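Local coordinates for protein acetyltransferase, GNAT family (Streptococcus agalactiae 2603V/R, PDB 2PC1) that probably transfers an acyl group, such as acetyl, from a thioester donor to an acceptor that has not been identified, at residues Asp50-Gln53 against Gly57-Asn60; Asn62-Asp67 against Ala83-Val88; Gly91-Tyr96 against Thr113-Ala118. One frame throughout, in Å; residues are numbered along the deposited sequence.

Contact 1. Residues Asp50-Gln53 against Gly57-Asn60. With SO4 (sulfate ion), chain B.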
loop_
_atom_site.group_PDB
_atom_site.type_symbol
_atom_site.label_atom_id
_atom_site.label_comp_id
_atom_site.label_asym_id
_atom_site.label_seq_id
_atom_site.Cartn_x
_atom_site.Cartn_y
_atom_site.Cartn_z
ATOM N N ASP A 50 3.365 -5.878 -15.257
ATOM C CA ASP A 50 2.748 -7.137 -14.904
ATOM C C ASP A 50 2.279 -7.170 -13.450
ATOM O O ASP A 50 1.747 -8.182 -13.007
ATOM C CB ASP A 50 3.656 -8.331 -15.238
ATOM C CG ASP A 50 4.942 -8.361 -14.436
ATOM O OD1 ASP A 50 5.180 -7.495 -13.576
ATOM O OD2 ASP A 50 5.736 -9.300 -14.693
ATOM N N GLN A 51 2.418 -6.061 -12.716
ATOM C CA GLN A 51 1.938 -5.989 -11.355
ATOM C C GLN A 51 0.440 -6.276 -11.300
ATOM O O GLN A 51 -0.337 -5.623 -11.983
ATOM C CB GLN A 51 2.226 -4.617 -10.746
ATOM C CG GLN A 51 1.848 -4.550 -9.284
ATOM C CD GLN A 51 2.286 -3.273 -8.607
ATOM O OE1 GLN A 51 2.465 -2.241 -9.259
ATOM N NE2 GLN A 51 2.446 -3.329 -7.282
ATOM N N TRP A 52 0.067 -7.285 -10.531
ATOM C CA TRP A 52 -1.329 -7.724 -10.325
ATOM C C TRP A 52 -1.954 -8.374 -11.561
ATOM O O TRP A 52 -3.167 -8.561 -11.604
ATOM C CB TRP A 52 -2.234 -6.597 -9.827
ATOM C CG TRP A 52 -1.884 -5.983 -8.515
ATOM C CD1 TRP A 52 -0.772 -6.189 -7.760
ATOM C CD2 TRP A 52 -2.672 -5.007 -7.833
ATOM N NE1 TRP A 52 -0.841 -5.408 -6.625
ATOM C CE2 TRP A 52 -2.000 -4.684 -6.645
ATOM C CE3 TRP A 52 -3.890 -4.394 -8.107
ATOM C CZ2 TRP A 52 -2.492 -3.729 -5.741
ATOM C CZ3 TRP A 52 -4.395 -3.475 -7.184
ATOM C CH2 TRP A 52 -3.689 -3.148 -6.031
ATOM N N GLN A 53 -1.149 -8.724 -12.558
ATOM C CA GLN A 53 -1.657 -9.214 -13.848
ATOM C C GLN A 53 -1.438 -10.700 -14.031
ATOM O O GLN A 53 -1.623 -11.203 -15.135
ATOM C CB GLN A 53 -0.975 -8.490 -15.003
ATOM C CG GLN A 53 -0.960 -6.975 -14.919
ATOM C CD GLN A 53 -2.337 -6.358 -14.795
ATOM O OE1 GLN A 53 -3.256 -6.723 -15.549
ATOM N NE2 GLN A 53 -2.474 -5.356 -13.915
ATOM N N GLY A 57 -4.329 -14.257 -10.010
ATOM C CA GLY A 57 -5.341 -13.239 -9.703
ATOM C C GLY A 57 -4.980 -12.309 -8.549
ATOM O O GLY A 57 -5.807 -11.501 -8.124
ATOM N N TYR A 58 -3.761 -12.420 -8.033
ATOM C CA TYR A 58 -3.347 -11.611 -6.907
ATOM C C TYR A 58 -3.430 -10.123 -7.248
ATOM O O TYR A 58 -2.969 -9.727 -8.308
ATOM C CB TYR A 58 -1.900 -11.921 -6.513
ATOM C CG TYR A 58 -1.373 -10.981 -5.470
ATOM C CD1 TYR A 58 -1.595 -11.236 -4.120
ATOM C CD2 TYR A 58 -0.702 -9.798 -5.814
ATOM C CE1 TYR A 58 -1.155 -10.375 -3.166
ATOM C CE2 TYR A 58 -0.249 -8.929 -4.862
ATOM C CZ TYR A 58 -0.472 -9.222 -3.522
ATOM O OH TYR A 58 -0.008 -8.359 -2.587
ATOM N N PRO A 59 -4.006 -9.305 -6.350
ATOM C CA PRO A 59 -4.719 -9.671 -5.134
ATOM C C PRO A 59 -6.134 -10.098 -5.472
ATOM O O PRO A 59 -6.855 -9.368 -6.165
ATOM C CB PRO A 59 -4.710 -8.379 -4.317
ATOM C CG PRO A 59 -4.156 -7.336 -5.184
ATOM C CD PRO A 59 -3.937 -7.843 -6.511
ATOM N N ASN A 60 -6.543 -11.270 -5.008
ATOM C CA ASN A 60 -7.882 -11.757 -5.281
ATOM C C ASN A 60 -8.760 -11.674 -4.031
ATOM O O ASN A 60 -8.336 -11.198 -2.986
ATOM C CB ASN A 60 -7.841 -13.171 -5.856
ATOM C CG ASN A 60 -7.167 -14.161 -4.947
ATOM O OD1 ASN A 60 -7.312 -14.109 -3.725
ATOM N ND2 ASN A 60 -6.424 -15.098 -5.552
HETATM S S SO4 B . 1.630 -5.386 -3.784
HETATM O O1 SO4 B . 0.211 -5.160 -3.662
HETATM O O2 SO4 B . 2.333 -4.294 -3.117
HETATM O O3 SO4 B . 2.027 -6.653 -3.201
HETATM O O4 SO4 B . 1.960 -5.358 -5.206
#
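A cis peptide bond before P59 is the oddity of this contact, and the ring of that proline lies against W52. P59 CD comes to 3.4 Å from W52 CD2 and sits nearly over the five-membered ring, its direction from the centroid only 16° off the ring normal, which meets the criterion for a CH-pi interaction. The same proline packs on its predecessor too: P59 CB stands over the centre of the Y58 ring, a pairing often found at aromatic-cis-proline steps. Y58 in turn meets W52 as an offset edge-to-face pair, the tyrosine edge directed at the indole face with the planes at 88°. With CG anti to the backbone N, chi1 172° swings the Y58 ring toward the indole, CE2 coming 4.0 Å from W52 NE1. The backbones also touch, W52 CA lying 3.3 Å from Y58 O in a CA-H...O contact.

Polar groups converge on a sulfate ion, probably from the crystallisation liquor. W52 NE1 divides its N-H between two sulfate oxygens, at 3.1 Å to O4 and 3.2 Å to O1, the ion standing at the edge of the indole near its plane. Q51 NE2, carried by an extended side chain, adds a bond of 2.9 Å to O4, while Y58 OH grips O3 at 2.7 Å. W52 occupies the third position of a type II turn spanning D50 to Q53, and R41 of helix 30-46 joins the two segments by bonding W52 O through NH1 and P59 O through NH2. R116 N of strand 111-119 completes the anion site, of which this loop forms one wall, consistent with the GNAT fold, where the loop linking the first two helices commonly lines the acceptor site.

Contact 2. Residues Asn62-Asp67 against Ala83-Val88; sequences NDIIDD and ATYAAV
Y85 holds its CG anti to the backbone N (chi1 178°), which carries the ring away from strand 83-88 toward the helix, while D67, with CG beside its own N (chi1 -76°), turns its carboxylate to meet the phenol. The Y85 hydroxyl donates to D67 OD2 at 2.7 Å, using the anti lone pair of that oxygen. The carboxylate and the ring are close to coplanar, 20° apart, and OD2 lies at the ring edge. Approach from the anti side also brings Y85 OH to 3.0 Å from D67 CB, a short contact. On the strand, the methyl of A87 comes up beside the acid, its CB 3.5 Å from D67 OD2. The helix passes over one face of the mixed GNAT sheet, its axis 9.8 Å from that of the strand at closest approach, the usual spacing of a helix packed on a sheet. I64 and Y85 come from opposite directions, and I64 CD1 reaches Y85 CE2 at 3.7 Å. I64 continues onto I30, I33 and M34 of helix 30-46, so the ring flank of Y85 borders an apolar layer while its hydroxyl faces the acid. D67 OD2 is gripped a second time, by a salt bridge from R116 NE, which would tend to keep the buried carboxylate ionised.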
loop_
_atom_site.group_PDB
_atom_site.type_symbol
_atom_site.label_atom_id
_atom_site.label_comp_id
_atom_site.label_asym_id
_atom_site.label_seq_id
_atom_site.Cartn_x
_atom_site.Cartn_y
_atom_site.Cartn_z
ATOM N N ASN A 62 -9.844 -13.853 -1.978
ATOM C CA ASN A 62 -9.265 -14.549 -0.832
ATOM C C ASN A 62 -8.125 -13.789 -0.176
ATOM O O ASN A 62 -7.965 -13.823 1.050
ATOM C CB ASN A 62 -8.795 -15.952 -1.212
ATOM C CG ASN A 62 -9.948 -16.891 -1.542
ATOM O OD1 ASN A 62 -11.078 -16.726 -1.073
ATOM N ND2 ASN A 62 -9.662 -17.880 -2.375
ATOM N N ASP A 63 -7.296 -13.126 -0.973
ATOM C CA ASP A 63 -6.248 -12.287 -0.410
ATOM C C ASP A 63 -6.843 -11.186 0.467
ATOM O O ASP A 63 -6.364 -10.921 1.568
ATOM C CB ASP A 63 -5.389 -11.644 -1.487
ATOM C CG ASP A 63 -4.585 -12.656 -2.283
ATOM O OD1 ASP A 63 -3.846 -13.441 -1.641
ATOM O OD2 ASP A 63 -4.681 -12.687 -3.532
ATOM N N ILE A 64 -7.891 -10.539 -0.019
ATOM C CA ILE A 64 -8.501 -9.452 0.727
ATOM C C ILE A 64 -9.248 -9.955 1.957
ATOM O O ILE A 64 -9.172 -9.352 3.040
ATOM C CB ILE A 64 -9.405 -8.621 -0.184
ATOM C CG1 ILE A 64 -8.599 -8.028 -1.348
ATOM C CG2 ILE A 64 -10.087 -7.513 0.599
ATOM C CD1 ILE A 64 -7.307 -7.376 -0.977
ATOM N N ILE A 65 -9.959 -11.081 1.853
ATOM C CA ILE A 65 -10.613 -11.647 3.033
ATOM C C ILE A 65 -9.557 -11.978 4.096
ATOM O O ILE A 65 -9.760 -11.715 5.268
ATOM C CB ILE A 65 -11.472 -12.888 2.690
ATOM C CG1 ILE A 65 -12.719 -12.454 1.913
ATOM C CG2 ILE A 65 -11.882 -13.643 3.974
ATOM C CD1 ILE A 65 -13.521 -13.583 1.279
ATOM N N ASP A 66 -8.425 -12.532 3.652
ATOM C CA ASP A 66 -7.335 -12.817 4.579
ATOM C C ASP A 66 -6.841 -11.536 5.269
ATOM O O ASP A 66 -6.606 -11.520 6.468
ATOM C CB ASP A 66 -6.187 -13.584 3.910
ATOM C CG ASP A 66 -6.502 -15.071 3.709
ATOM O OD1 ASP A 66 -7.499 -15.560 4.274
ATOM O OD2 ASP A 66 -5.717 -15.753 3.013
ATOM N N ASP A 67 -6.721 -10.444 4.517
ATOM C CA ASP A 67 -6.367 -9.155 5.101
ATOM C C ASP A 67 -7.354 -8.699 6.161
ATOM O O ASP A 67 -6.970 -8.189 7.180
ATOM C CB ASP A 67 -6.272 -8.052 4.018
ATOM C CG ASP A 67 -5.023 -8.118 3.188
ATOM O OD1 ASP A 67 -4.057 -8.822 3.541
ATOM O OD2 ASP A 67 -5.004 -7.421 2.146
ATOM N N ALA A 83 -13.047 4.638 -1.095
ATOM C CA ALA A 83 -12.197 5.211 -2.114
ATOM C C ALA A 83 -10.791 4.618 -2.210
ATOM O O ALA A 83 -10.124 4.711 -3.240
ATOM C CB ALA A 83 -12.089 6.691 -1.875
ATOM N N THR A 84 -10.270 4.091 -1.106
ATOM C CA THR A 84 -8.911 3.601 -1.060
ATOM C C THR A 84 -8.876 2.358 -0.178
ATOM O O THR A 84 -9.690 2.181 0.707
ATOM C CB THR A 84 -7.935 4.628 -0.476
ATOM O OG1 THR A 84 -8.311 4.948 0.875
ATOM C CG2 THR A 84 -7.907 5.926 -1.287
ATOM N N TYR A 85 -7.857 1.556 -0.410
ATOM C CA TYR A 85 -7.587 0.334 0.340
ATOM C C TYR A 85 -6.105 0.158 0.509
ATOM O O TYR A 85 -5.336 0.473 -0.417
ATOM C CB TYR A 85 -8.142 -0.876 -0.422
ATOM C CG TYR A 85 -7.847 -2.178 0.283
ATOM C CD1 TYR A 85 -8.685 -2.619 1.261
ATOM C CD2 TYR A 85 -6.728 -2.944 -0.027
ATOM C CE1 TYR A 85 -8.433 -3.802 1.929
ATOM C CE2 TYR A 85 -6.464 -4.121 0.635
ATOM C CZ TYR A 85 -7.302 -4.525 1.617
ATOM O OH TYR A 85 -7.077 -5.712 2.312
ATOM N N ALA A 86 -5.680 -0.367 1.646
ATOM C CA ALA A 86 -4.326 -0.886 1.800
ATOM C C ALA A 86 -4.314 -1.914 2.888
ATOM O O ALA A 86 -5.132 -1.867 3.805
ATOM C CB ALA A 86 -3.365 0.182 2.145
ATOM N N ALA A 87 -3.365 -2.835 2.787
ATOM C CA ALA A 87 -3.062 -3.742 3.875
ATOM C C ALA A 87 -1.871 -3.198 4.650
ATOM O O ALA A 87 -0.869 -2.803 4.037
ATOM C CB ALA A 87 -2.722 -5.117 3.336
ATOM N N VAL A 88 -1.957 -3.194 5.955
ATOM C CA VAL A 88 -0.922 -2.673 6.848
ATOM C C VAL A 88 -0.528 -3.829 7.758
ATOM O O VAL A 88 -1.361 -4.349 8.510
ATOM C CB VAL A 88 -1.442 -1.491 7.681
ATOM C CG1 VAL A 88 -0.358 -0.996 8.618
ATOM C CG2 VAL A 88 -1.922 -0.385 6.771
#

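Contact 3. Residues Gly91-Tyr96 against Thr113-Ala118; sequences GHEEVY and TFHRIA. With SO4 (sulfate ion), chain B.
E93 and H115 approach from opposite directions, the glutamate reaching in from the loop and the imidazole from the strand, and they meet with their planes far from parallel, 74° apart. OE2 of E93 arrives at the edge of the imidazole near its plane, 2.9 Å from H115 NE2. The N-H...acceptor angle is just 127°, so this hydrogen bond is weak, and OE2 leans toward the neighbouring carbon, with H115 CE1 3.3 Å away. A bend at chi2 (-63°) folds the glutamate so that the carboxylate can reach the ring.

Y96 and T113 also come from opposite directions. The Y96 hydroxyl meets the T113 methyl, OH to CG2 being 3.3 Å, and Y96 CE2 is 4.0 Å from the same methyl. E93 and T113 each have a second conformer in the crystal, so the contacts of both hold for the conformer described. For its polar partner the Y96 hydroxyl turns to D148 OD2 on strand 144-149. Within the loop, E93 CB covers one face of Y96 toward the rim, 3.6 Å above the ring plane.

Strand 111-119 lies between its antiparallel neighbour 81-91 and its parallel neighbour 144-149, the centre of the GNAT sheet, and the chain turns a corner at R116. In this family the two parallel central strands commonly splay apart to admit the pantetheine arm of the acyl-CoA, and an interrupted strand here is consistent with that design. At the corner R116 N donates to sulfate O1 through a bent bond of 2.9 Å; Y58 OH, Q51 NE2 and W52 NE1 bind the same ion. R116 itself bends at chi3, which lays one face of its guanidinium against H115 CB, and its NH1 bonds the hydroxyl of Y58.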
loop_
_atom_site.group_PDB
_atom_site.type_symbol
_atom_site.label_atom_id
_atom_site.label_comp_id
_atom_site.label_asym_id
_atom_site.label_seq_id
_atom_site.Cartn_x
_atom_site.Cartn_y
_atom_site.Cartn_z
ATOM N N GLY A 91 5.303 -6.212 11.484
ATOM C CA GLY A 91 6.143 -7.386 11.638
ATOM C C GLY A 91 7.291 -7.330 10.661
ATOM O O GLY A 91 7.826 -6.276 10.406
ATOM N N HIS A 92 7.621 -8.465 10.072
ATOM C CA HIS A 92 8.813 -8.625 9.276
ATOM C C HIS A 92 8.471 -9.204 7.904
ATOM O O HIS A 92 7.648 -10.118 7.806
ATOM C CB HIS A 92 9.756 -9.568 9.992
ATOM C CG HIS A 92 11.116 -9.631 9.390
ATOM N ND1 HIS A 92 12.046 -8.634 9.568
ATOM C CD2 HIS A 92 11.707 -10.569 8.614
ATOM C CE1 HIS A 92 13.157 -8.966 8.938
ATOM N NE2 HIS A 92 12.971 -10.132 8.341
ATOM N N GLU A 93 9.126 -8.683 6.868
ATOM C CA GLU A 93 9.035 -9.248 5.516
ATOM C C GLU A 93 10.325 -9.946 5.190
ATOM O O GLU A 93 11.363 -9.329 5.067
ATOM C CB GLU A 93 8.796 -8.166 4.470
ATOM C CG GLU A 93 7.395 -7.636 4.408
ATOM C CD GLU A 93 6.362 -8.689 4.015
ATOM O OE1 GLU A 93 6.712 -9.729 3.392
ATOM O OE2 GLU A 93 5.185 -8.454 4.333
ATOM N N GLU A 94 10.280 -11.268 5.072
ATOM C CA GLU A 94 11.514 -12.006 4.851
ATOM C C GLU A 94 12.267 -11.540 3.602
ATOM O O GLU A 94 13.485 -11.442 3.602
ATOM C CB GLU A 94 11.250 -13.517 4.743
ATOM C CG GLU A 94 10.505 -14.130 5.941
ATOM C CD GLU A 94 11.242 -14.000 7.263
ATOM O OE1 GLU A 94 12.472 -14.213 7.298
ATOM O OE2 GLU A 94 10.573 -13.700 8.281
ATOM N N VAL A 95 11.527 -11.246 2.541
ATOM C CA VAL A 95 12.165 -10.881 1.276
ATOM C C VAL A 95 12.923 -9.550 1.404
ATOM O O VAL A 95 13.862 -9.285 0.671
ATOM C CB VAL A 95 11.130 -10.875 0.120
ATOM C CG1 VAL A 95 11.699 -10.268 -1.165
ATOM C CG2 VAL A 95 10.675 -12.307 -0.134
ATOM N N TYR A 96 12.515 -8.699 2.339
ATOM C CA TYR A 96 13.210 -7.438 2.573
ATOM C C TYR A 96 14.630 -7.637 3.097
ATOM O O TYR A 96 15.493 -6.776 2.926
ATOM C CB TYR A 96 12.410 -6.535 3.525
ATOM C CG TYR A 96 11.228 -5.846 2.914
ATOM C CD1 TYR A 96 10.818 -6.060 1.593
ATOM C CD2 TYR A 96 10.471 -4.966 3.673
ATOM C CE1 TYR A 96 9.717 -5.389 1.045
ATOM C CE2 TYR A 96 9.377 -4.333 3.139
ATOM C CZ TYR A 96 9.006 -4.522 1.838
ATOM O OH TYR A 96 7.896 -3.828 1.384
ATOM N N THR A 113 4.570 -2.357 7.166
ATOM C CA THR A 113 4.642 -2.416 5.726
ATOM C C THR A 113 3.249 -2.210 5.142
ATOM O O THR A 113 2.271 -2.717 5.681
ATOM C CB THR A 113 5.228 -3.778 5.236
ATOM O OG1 THR A 113 6.443 -4.066 5.955
ATOM C CG2 THR A 113 5.518 -3.730 3.741
ATOM N N PHE A 114 3.169 -1.466 4.054
ATOM C CA PHE A 114 1.929 -1.304 3.325
ATOM C C PHE A 114 1.993 -2.133 2.071
ATOM O O PHE A 114 2.963 -2.040 1.343
ATOM C CB PHE A 114 1.686 0.162 2.908
ATOM C CG PHE A 114 1.570 1.159 4.042
ATOM C CD1 PHE A 114 1.414 0.808 5.369
ATOM C CD2 PHE A 114 1.655 2.521 3.739
ATOM C CE1 PHE A 114 1.324 1.782 6.352
ATOM C CE2 PHE A 114 1.555 3.493 4.725
ATOM C CZ PHE A 114 1.393 3.134 6.015
ATOM N N HIS A 115 0.941 -2.906 1.807
ATOM C CA HIS A 115 0.815 -3.710 0.601
ATOM C C HIS A 115 -0.556 -3.464 -0.007
ATOM O O HIS A 115 -1.461 -2.939 0.656
ATOM C CB HIS A 115 0.872 -5.211 0.928
ATOM C CG HIS A 115 2.101 -5.665 1.657
ATOM N ND1 HIS A 115 3.272 -5.971 1.013
ATOM C CD2 HIS A 115 2.298 -5.953 2.966
ATOM C CE1 HIS A 115 4.154 -6.402 1.899
ATOM N NE2 HIS A 115 3.591 -6.392 3.095
ATOM N N ARG A 116 -0.725 -3.880 -1.252
ATOM C CA ARG A 116 -2.045 -3.956 -1.875
ATOM C C ARG A 116 -2.752 -2.611 -1.857
ATOM O O ARG A 116 -3.953 -2.512 -1.601
ATOM C CB ARG A 116 -2.883 -5.077 -1.258
ATOM C CG ARG A 116 -2.309 -6.423 -1.618
ATOM C CD ARG A 116 -3.012 -7.589 -0.949
ATOM N NE ARG A 116 -2.759 -7.712 0.492
ATOM C CZ ARG A 116 -1.634 -8.180 1.011
ATOM N NH1 ARG A 116 -0.606 -8.479 0.238
ATOM N NH2 ARG A 116 -1.530 -8.321 2.327
ATOM N N ILE A 117 -2.006 -1.553 -2.126
ATOM C CA ILE A 117 -2.549 -0.225 -2.124
ATOM C C ILE A 117 -3.349 0.003 -3.395
ATOM O O ILE A 117 -2.838 -0.129 -4.497
ATOM C CB ILE A 117 -1.444 0.831 -2.004
ATOM C CG1 ILE A 117 -0.684 0.664 -0.684
ATOM C CG2 ILE A 117 -2.051 2.244 -2.080
ATOM C CD1 ILE A 117 0.609 1.423 -0.630
ATOM N N ALA A 118 -4.611 0.365 -3.241
ATOM C CA ALA A 118 -5.474 0.620 -4.376
ATOM C C ALA A 118 -6.155 1.930 -4.146
ATOM O O ALA A 118 -6.773 2.166 -3.109
ATOM C CB ALA A 118 -6.475 -0.477 -4.542
HETATM S S SO4 B . 1.630 -5.386 -3.784
HETATM O O1 SO4 B . 0.211 -5.160 -3.662
HETATM O O2 SO4 B . 2.333 -4.294 -3.117
HETATM O O3 SO4 B . 2.027 -6.653 -3.201
HETATM O O4 SO4 B . 1.960 -5.358 -5.206
#

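The contacts follow one another along the chain, with centres about 13 Å apart for contacts 1 and 2, about 12 Å for 2 and 3, and about 15 Å for 1 and 3. Contact 1 lies in the loop between helices 30-46 and 61-70; contact 2 sets helix 61-70 on strand 81-91; contact 3 sets the loop after that strand against its sheet neighbour 111-119. R116 is the common element, touching D67 of contact 2 and Y58 of contact 1. Contacts 1 and 3 share the sulfate, so the loop between the helices and the central strand together form one anion-binding pocket, consistent with part of a GNAT active-site cleft.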